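Local coordinates for SLT domain-containing protein (Bdellovibrio bacteriovorus HD100, PDB 6TAB) that probably cleaves peptidoglycan as a lysozyme-like hydrolase of altered substrate specificity, easing the exit of this periplasmic predator from its prey cell, at residues 101-112 / 204-215; 166-174 / 186-197. One frame throughout, in Å; residues are numbered along the deposited sequence.

Contact 1: 101-112 / 204-215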
# COMPACT_ATOMS: atom_id res chain seq x y z
N LEU A 101 -10.62 -5.86 -6.37
CA LEU A 101 -10.58 -5.24 -5.03
C LEU A 101 -10.25 -3.75 -5.03
O LEU A 101 -10.49 -3.09 -3.99
CB LEU A 101 -9.59 -5.99 -4.15
CG LEU A 101 -9.83 -7.50 -3.99
CD1 LEU A 101 -8.73 -8.12 -3.12
CD2 LEU A 101 -11.20 -7.83 -3.44
N GLY A 102 -9.69 -3.23 -6.13
CA GLY A 102 -9.31 -1.83 -6.23
C GLY A 102 -10.09 -0.99 -7.23
O GLY A 102 -9.55 0.02 -7.69
N PRO A 103 -11.36 -1.30 -7.64
CA PRO A 103 -12.01 -0.50 -8.69
C PRO A 103 -12.25 0.96 -8.25
O PRO A 103 -12.17 1.90 -9.06
CB PRO A 103 -13.31 -1.27 -8.95
CG PRO A 103 -13.62 -1.94 -7.64
CD PRO A 103 -12.24 -2.40 -7.17
N ASN A 104 -12.55 1.17 -6.94
CA ASN A 104 -12.76 2.53 -6.42
C ASN A 104 -11.44 3.30 -6.36
O ASN A 104 -11.35 4.48 -6.78
CB ASN A 104 -13.54 2.54 -5.09
CG ASN A 104 -14.83 1.75 -5.21
OD1 ASN A 104 -15.73 2.14 -5.96
ND2 ASN A 104 -14.86 0.59 -4.55
N LEU A 105 -10.37 2.62 -5.89
CA LEU A 105 -9.02 3.20 -5.88
C LEU A 105 -8.66 3.75 -7.27
O LEU A 105 -8.10 4.88 -7.41
CB LEU A 105 -8.01 2.13 -5.43
CG LEU A 105 -6.52 2.50 -5.49
CD1 LEU A 105 -6.19 3.67 -4.56
CD2 LEU A 105 -5.64 1.31 -5.14
N LEU A 106 -8.93 2.94 -8.31
CA LEU A 106 -8.52 3.24 -9.70
C LEU A 106 -9.44 4.23 -10.43
O LEU A 106 -9.17 4.60 -11.57
CB LEU A 106 -8.36 1.90 -10.46
CG LEU A 106 -7.19 1.02 -9.99
CD1 LEU A 106 -7.32 -0.39 -10.51
CD2 LEU A 106 -5.84 1.60 -10.34
N ASP A 107 -10.50 4.70 -9.78
CA ASP A 107 -11.41 5.78 -10.29
C ASP A 107 -11.10 7.15 -9.64
O ASP A 107 -11.68 8.16 -10.05
CB ASP A 107 -12.89 5.44 -10.09
CG ASP A 107 -13.48 4.48 -11.13
OD1 ASP A 107 -12.96 4.41 -12.25
OD2 ASP A 107 -14.48 3.83 -10.80
N VAL A 108 -10.28 7.20 -8.59
CA VAL A 108 -10.00 8.49 -7.91
C VAL A 108 -9.05 9.35 -8.76
O VAL A 108 -8.06 8.83 -9.30
CB VAL A 108 -9.36 8.25 -6.51
CG1 VAL A 108 -9.02 9.53 -5.78
CG2 VAL A 108 -10.24 7.38 -5.67
N ILE A 109 -9.28 10.65 -8.82
CA ILE A 109 -8.29 11.58 -9.31
C ILE A 109 -7.82 12.36 -8.05
O ILE A 109 -8.55 13.23 -7.48
CB ILE A 109 -8.81 12.58 -10.39
CG1 ILE A 109 -9.28 11.80 -11.61
CG2 ILE A 109 -7.78 13.65 -10.77
CD1 ILE A 109 -9.95 12.61 -12.68
N PRO A 110 -6.65 12.02 -7.44
CA PRO A 110 -6.32 12.45 -6.07
C PRO A 110 -5.97 13.95 -5.93
O PRO A 110 -5.28 14.51 -6.81
CB PRO A 110 -5.13 11.59 -5.64
CG PRO A 110 -4.75 10.80 -6.78
CD PRO A 110 -5.65 11.05 -7.94
N ALA A 111 -6.40 14.57 -4.82
CA ALA A 111 -6.16 16.01 -4.58
C ALA A 111 -4.68 16.34 -4.39
O ALA A 111 -4.32 17.52 -4.60
CB ALA A 111 -6.94 16.51 -3.40
N ASP A 112 -3.86 15.37 -3.98
CA ASP A 112 -2.40 15.54 -3.80
C ASP A 112 -1.60 14.97 -4.98
O ASP A 112 -0.39 14.68 -4.82
CB ASP A 112 -1.99 14.99 -2.44
CG ASP A 112 -2.42 13.55 -2.17
OD1 ASP A 112 -3.18 12.94 -3.02
OD2 ASP A 112 -2.02 13.02 -1.07
N LEU A 204 -6.43 0.61 0.89
CA LEU A 204 -6.32 1.77 -0.01
C LEU A 204 -7.66 2.06 -0.71
O LEU A 204 -8.06 3.23 -0.88
CB LEU A 204 -5.19 1.57 -1.03
CG LEU A 204 -3.77 1.54 -0.46
CD1 LEU A 204 -2.78 1.05 -1.51
CD2 LEU A 204 -3.33 2.93 0.04
N ASP A 205 -8.34 1.00 -1.18
CA ASP A 205 -9.62 1.16 -1.90
C ASP A 205 -10.66 1.89 -1.02
O ASP A 205 -11.47 2.70 -1.54
CB ASP A 205 -10.17 -0.19 -2.39
CG ASP A 205 -11.38 -0.09 -3.31
OD1 ASP A 205 -11.17 0.23 -4.51
OD2 ASP A 205 -12.52 -0.35 -2.83
N ARG A 206 -10.67 1.64 0.26
CA ARG A 206 -11.58 2.31 1.15
C ARG A 206 -11.17 3.77 1.37
O ARG A 206 -11.96 4.65 1.11
CB ARG A 206 -11.66 1.63 2.52
CG ARG A 206 -12.70 2.32 3.42
CD ARG A 206 -12.62 2.11 4.89
NE ARG A 206 -13.05 0.81 5.27
CZ ARG A 206 -13.03 0.31 6.54
NH1 ARG A 206 -12.56 0.98 7.62
NH2 ARG A 206 -13.42 -0.92 6.69
N TRP A 207 -9.94 4.02 1.83
CA TRP A 207 -9.58 5.38 2.29
C TRP A 207 -9.23 6.36 1.16
O TRP A 207 -9.58 7.56 1.26
CB TRP A 207 -8.50 5.36 3.35
CG TRP A 207 -8.87 4.63 4.60
CD1 TRP A 207 -8.20 3.57 5.14
CD2 TRP A 207 -9.94 4.93 5.49
NE1 TRP A 207 -8.78 3.19 6.30
CE2 TRP A 207 -9.88 3.98 6.54
CE3 TRP A 207 -10.96 5.88 5.51
CZ2 TRP A 207 -10.74 3.98 7.63
CZ3 TRP A 207 -11.84 5.87 6.58
CH2 TRP A 207 -11.74 4.92 7.61
N VAL A 208 -8.47 5.94 0.13
CA VAL A 208 -8.15 6.86 -0.96
C VAL A 208 -9.46 7.32 -1.64
O VAL A 208 -9.61 8.50 -1.98
CB VAL A 208 -7.11 6.27 -1.94
CG1 VAL A 208 -6.81 7.23 -3.10
CG2 VAL A 208 -5.80 5.92 -1.22
N SER A 209 -10.50 6.43 -1.81
CA SER A 209 -11.81 6.75 -2.46
C SER A 209 -12.73 7.60 -1.56
O SER A 209 -13.47 8.47 -2.07
CB SER A 209 -12.51 5.48 -2.92
OG SER A 209 -13.77 5.78 -3.50
N ARG A 210 -12.62 7.31 -0.25
CA ARG A 210 -13.49 8.10 0.70
C ARG A 210 -12.92 9.52 0.83
O ARG A 210 -13.68 10.52 0.92
CB ARG A 210 -13.57 7.43 2.08
CG ARG A 210 -14.32 8.18 3.19
CD ARG A 210 -14.28 7.48 4.55
NE ARG A 210 -15.13 8.11 5.57
CZ ARG A 210 -16.35 7.71 5.91
NH1 ARG A 210 -16.90 6.65 5.35
NH2 ARG A 210 -17.03 8.38 6.82
N ASP A 211 -11.58 9.64 0.90
CA ASP A 211 -10.94 10.92 1.27
C ASP A 211 -10.56 11.75 0.01
O ASP A 211 -10.24 12.96 0.13
CB ASP A 211 -9.72 10.66 2.16
CG ASP A 211 -10.02 10.11 3.55
OD1 ASP A 211 -11.20 10.32 4.04
OD2 ASP A 211 -9.09 9.50 4.16
N GLY A 212 -10.44 11.10 -1.15
CA GLY A 212 -10.09 11.77 -2.40
C GLY A 212 -8.63 12.17 -2.52
O GLY A 212 -8.32 13.12 -3.29
N ARG A 213 -7.72 11.49 -1.81
CA ARG A 213 -6.29 11.84 -1.80
C ARG A 213 -5.49 10.62 -1.31
O ARG A 213 -6.03 9.72 -0.64
CB ARG A 213 -6.03 13.10 -0.98
CG ARG A 213 -6.44 13.01 0.48
CD ARG A 213 -6.41 14.35 1.23
NE ARG A 213 -5.05 14.84 1.32
CZ ARG A 213 -4.58 16.03 0.96
NH1 ARG A 213 -5.41 17.01 0.63
NH2 ARG A 213 -3.27 16.24 0.97
N ILE A 214 -4.20 10.62 -1.69
CA ILE A 214 -3.28 9.51 -1.36
C ILE A 214 -2.84 9.51 0.10
O ILE A 214 -2.78 8.42 0.74
CB ILE A 214 -2.08 9.52 -2.32
CG1 ILE A 214 -2.54 9.25 -3.76
CG2 ILE A 214 -0.98 8.54 -1.89
CD1 ILE A 214 -1.49 9.52 -4.85
N ALA A 215 -2.52 10.69 0.63
CA ALA A 215 -1.99 10.81 2.01
C ALA A 215 -2.28 12.23 2.52
O ALA A 215 -3.22 12.89 2.06
CB ALA A 215 -0.52 10.40 2.01
O HOH W 1 -0.52 14.63 0.67

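Contact 2: 166-174 / 186-197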
# COMPACT_ATOMS: atom_id res chain seq x y z
N SER A 166 1.92 -6.87 14.31
CA SER A 166 1.89 -6.50 12.91
C SER A 166 2.66 -7.56 12.10
O SER A 166 3.76 -7.96 12.54
CB SER A 166 2.44 -5.09 12.75
OG SER A 166 1.60 -4.13 13.40
N ARG A 167 2.13 -7.95 10.93
CA ARG A 167 2.64 -9.13 10.23
C ARG A 167 2.81 -8.92 8.72
O ARG A 167 2.00 -8.26 8.04
CB ARG A 167 1.70 -10.33 10.46
CG ARG A 167 1.56 -10.77 11.91
CD ARG A 167 0.59 -11.91 12.11
NE ARG A 167 0.45 -12.35 13.48
CZ ARG A 167 1.26 -13.14 14.17
NH1 ARG A 167 2.31 -13.67 13.57
NH2 ARG A 167 0.97 -13.40 15.45
N GLY A 168 3.85 -9.59 8.19
CA GLY A 168 3.98 -9.75 6.73
C GLY A 168 4.45 -8.49 5.99
O GLY A 168 4.94 -7.52 6.59
N LEU A 169 4.27 -8.54 4.67
CA LEU A 169 4.90 -7.57 3.75
C LEU A 169 4.54 -6.11 4.12
O LEU A 169 5.41 -5.21 4.05
CB LEU A 169 4.53 -7.87 2.30
CG LEU A 169 5.10 -9.15 1.70
CD1 LEU A 169 4.63 -9.28 0.26
CD2 LEU A 169 6.63 -9.19 1.80
N LEU A 170 3.24 -5.85 4.40
CA LEU A 170 2.73 -4.48 4.68
C LEU A 170 2.45 -4.25 6.18
O LEU A 170 1.88 -3.23 6.56
CB LEU A 170 1.47 -4.23 3.82
CG LEU A 170 1.71 -4.07 2.32
CD1 LEU A 170 0.40 -4.16 1.55
CD2 LEU A 170 2.44 -2.77 2.02
N GLN A 171 2.87 -5.19 7.04
CA GLN A 171 2.76 -5.01 8.50
C GLN A 171 1.29 -4.70 8.89
O GLN A 171 0.97 -3.72 9.57
CB GLN A 171 3.80 -4.01 9.02
CG GLN A 171 5.24 -4.59 8.92
CD GLN A 171 5.47 -5.69 9.93
OE1 GLN A 171 5.69 -5.43 11.12
NE2 GLN A 171 5.42 -6.94 9.48
N ILE A 172 0.41 -5.62 8.47
CA ILE A 172 -1.03 -5.60 8.77
C ILE A 172 -1.27 -6.50 9.98
O ILE A 172 -0.53 -7.46 10.20
CB ILE A 172 -1.85 -6.03 7.53
CG1 ILE A 172 -1.63 -5.01 6.38
CG2 ILE A 172 -3.34 -6.25 7.85
CD1 ILE A 172 -2.11 -5.47 5.01
N SER A 173 -2.29 -6.19 10.77
CA SER A 173 -2.68 -7.01 11.93
C SER A 173 -4.06 -7.66 11.72
O SER A 173 -4.88 -7.17 10.91
CB SER A 173 -2.62 -6.21 13.23
OG SER A 173 -3.19 -4.92 13.11
N ILE A 174 -4.30 -8.77 12.42
CA ILE A 174 -5.46 -9.59 12.06
C ILE A 174 -6.80 -8.90 12.42
O ILE A 174 -7.73 -8.98 11.60
CB ILE A 174 -5.36 -11.01 12.63
CG1 ILE A 174 -6.41 -11.94 12.03
CG2 ILE A 174 -5.40 -11.04 14.16
CD1 ILE A 174 -6.11 -13.42 12.23
N SER A 186 -6.42 -17.41 9.99
CA SER A 186 -5.46 -17.58 11.09
C SER A 186 -4.29 -16.62 10.90
O SER A 186 -4.15 -15.99 9.85
CB SER A 186 -4.95 -19.00 11.17
OG SER A 186 -4.03 -19.28 10.14
N THR A 187 -3.44 -16.52 11.92
CA THR A 187 -2.29 -15.61 11.83
C THR A 187 -1.35 -16.03 10.68
O THR A 187 -0.71 -15.16 10.05
CB THR A 187 -1.55 -15.46 13.17
OG1 THR A 187 -1.14 -16.76 13.59
CG2 THR A 187 -2.40 -14.77 14.21
N LYS A 188 -1.27 -17.32 10.37
CA LYS A 188 -0.40 -17.79 9.26
C LYS A 188 -0.78 -17.13 7.92
O LYS A 188 0.09 -16.87 7.07
CB LYS A 188 -0.47 -19.31 9.12
CG LYS A 188 0.51 -19.91 8.12
CD LYS A 188 0.56 -21.43 8.16
CE LYS A 188 1.58 -21.99 7.19
NZ LYS A 188 1.57 -23.47 7.18
N ASP A 189 -2.06 -16.83 7.73
CA ASP A 189 -2.54 -16.24 6.48
C ASP A 189 -1.95 -14.84 6.22
O ASP A 189 -1.83 -14.43 5.04
CB ASP A 189 -4.08 -16.25 6.43
CG ASP A 189 -4.64 -17.67 6.37
OD1 ASP A 189 -4.30 -18.39 5.40
OD2 ASP A 189 -5.36 -18.07 7.31
N LEU A 190 -1.61 -14.09 7.28
CA LEU A 190 -1.00 -12.75 7.09
C LEU A 190 0.45 -12.87 6.56
O LEU A 190 0.95 -11.91 5.94
CB LEU A 190 -1.08 -11.90 8.37
CG LEU A 190 -2.49 -11.38 8.73
CD1 LEU A 190 -3.24 -12.41 9.59
CD2 LEU A 190 -2.45 -10.02 9.43
N HIS A 191 1.09 -14.04 6.76
CA HIS A 191 2.44 -14.29 6.25
C HIS A 191 2.41 -14.88 4.83
O HIS A 191 3.48 -15.16 4.24
CB HIS A 191 3.20 -15.15 7.27
CG HIS A 191 3.43 -14.48 8.60
ND1 HIS A 191 4.31 -13.45 8.77
CD2 HIS A 191 2.80 -14.65 9.80
CE1 HIS A 191 4.28 -13.04 10.03
NE2 HIS A 191 3.33 -13.78 10.70
N ASP A 192 1.23 -15.08 4.24
CA ASP A 192 1.06 -15.41 2.82
C ASP A 192 1.15 -14.10 2.05
O ASP A 192 0.26 -13.25 2.20
CB ASP A 192 -0.27 -16.14 2.59
CG ASP A 192 -0.61 -16.44 1.13
OD1 ASP A 192 0.01 -15.80 0.21
OD2 ASP A 192 -1.55 -17.27 0.90
N PRO A 193 2.21 -13.88 1.21
CA PRO A 193 2.40 -12.58 0.59
C PRO A 193 1.22 -12.15 -0.30
O PRO A 193 0.91 -10.94 -0.39
CB PRO A 193 3.72 -12.74 -0.18
CG PRO A 193 3.83 -14.20 -0.44
CD PRO A 193 3.23 -14.86 0.78
N LEU A 194 0.57 -13.11 -0.97
CA LEU A 194 -0.54 -12.76 -1.87
C LEU A 194 -1.76 -12.27 -1.07
O LEU A 194 -2.39 -11.25 -1.45
CB LEU A 194 -0.88 -13.97 -2.76
CG LEU A 194 0.27 -14.58 -3.57
CD1 LEU A 194 -0.33 -15.60 -4.51
CD2 LEU A 194 1.07 -13.53 -4.35
N GLN A 195 -2.08 -12.93 0.05
CA GLN A 195 -3.20 -12.46 0.91
C GLN A 195 -2.88 -11.10 1.54
O GLN A 195 -3.76 -10.23 1.66
CB GLN A 195 -3.53 -13.49 2.00
CG GLN A 195 -4.09 -14.81 1.48
CD GLN A 195 -4.55 -15.71 2.61
OE1 GLN A 195 -5.47 -15.38 3.37
NE2 GLN A 195 -3.89 -16.86 2.77
N ASN A 196 -1.63 -10.90 1.95
CA ASN A 196 -1.19 -9.64 2.54
C ASN A 196 -1.35 -8.48 1.54
O ASN A 196 -1.90 -7.40 1.89
CB ASN A 196 0.22 -9.80 3.11
CG ASN A 196 0.67 -8.72 4.07
OD1 ASN A 196 1.05 -7.63 3.62
ND2 ASN A 196 0.64 -9.02 5.37
N LEU A 197 -0.86 -8.68 0.31
CA LEU A 197 -0.95 -7.62 -0.73
C LEU A 197 -2.42 -7.33 -1.08
O LEU A 197 -2.81 -6.15 -1.27
CB LEU A 197 -0.12 -8.00 -1.96
CG LEU A 197 1.39 -7.99 -1.74
CD1 LEU A 197 2.09 -8.67 -2.93
CD2 LEU A 197 1.94 -6.59 -1.51
O HOH W 2 3.02 -11.16 3.90

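Contact 1: 101-112 / 204-215
The last two turns of helix 193-211 in this lysozyme-like fold, with the loop after them, are covered by the loop linking helix 87-101 to helix 113-116; D205, from the helix, and D112, from the covering loop, make the bonds at the two ends of the contact. With CG anti to the backbone N (chi1 -172°), D205 carries its carboxylate to the start of the loop. D205 OD2 takes N104 ND2 on its syn lone pair at 3.1 Å, and the bond is almost straight at 176°. D205 OD1 accepts the backbone N of L105 at 2.9 Å, but from above the carboxylate plane. Between the anchors the contact is apolar: L105 CD1 sits 3.8 Å from V208 CB, V108 CG2 packs on the S209 backbone, and L105 continues onto W132 of helix 125-144. The P110 ring lies across I214, with P110 CB 4.0 Å from I214 CG1. A111 N then bonds G212 O just past the helix end. D112 grips two consecutive amides, each through a syn lone pair: OD1 accepts I214 N at 2.9 Å, with an angle of 175° at the hydrogen, and OD2 accepts A215 N. Although R213 NH2 is nearby, D112 OD2 lies well out of the guanidinium plane, and a water bridges the two. The guanidinium is held by another bond, from R213 NE to A215 O at 2.8 Å, with the oxygen in its plane.

Contact 2: 166-174 / 186-197
A chi1 of -164° sends the N196 carboxamide across to the 168-171 turn, and R167, with chi1 -61° and its chain extended from CG to NE, runs out alongside L190 to H191. The turn is type I, G168 to Q171, and carries Gly-Leu-Leu-Gln, a form of the Gly-Leu-Met-Gln motif of SLT transglycosylases. Q171 and I172 both face R167 in a G1 beta bulge. N196 OD1 holds the turn by accepting L170 N at 2.9 Å. N196 ND2 donates both to R167 O, just before the turn, at 3.1 Å and to L190 O at 3.0 Å. ND2 comes from above the carbonyl plane of R167 and I172 N from the opposite face. A water accepting from L169 N at 3.0 Å and donating to L190 O adds a further link. At the outer end, R167 NH1 donates to H191 NE2 at 3.0 Å; the bond lies in both planes, although guanidinium and imidazole stand 86° apart. T187 covers one guanidinium face, its CB 3.7 Å from R167 NE. L190 CD2 reaches the backbone at I172 and S173, and its CD1 meets I174 CB. Beyond the turn's polar bonds, L169 CD1 packs on P193 CB at 3.6 Å, next to L197 and V140 of helix 125-144. Since H191 NE2 accepts from R167, the imidazole is probably neutral, its proton then on ND1. The N196 amide has both ends engaged with backbone polar atoms in a buried setting, so its bonds fix the turn against the first helical turn at P193-L197.

Overall arrangement
Helix 193-211 serves both contacts: contact 2 uses its first turn, contact 1 its last two. Their centres are 22 Å apart, on opposite sides of the chain's centre, and their nearest atoms come no closer than about 7 Å. Along the chain the order is 101-112, 166-174, 186-197, 204-215, so the contact 2 pair falls entirely between the two halves of contact 1. Both also lean on helix 125-144, through L105 on W132 and through L169 and L170 on V140. The C182-C199 disulfide ties the link between 174 and 186 to the same shared helix. Through the two contacts that helix joins the loop after helix 87-101 to the Gly-Leu-Leu-Gln turn.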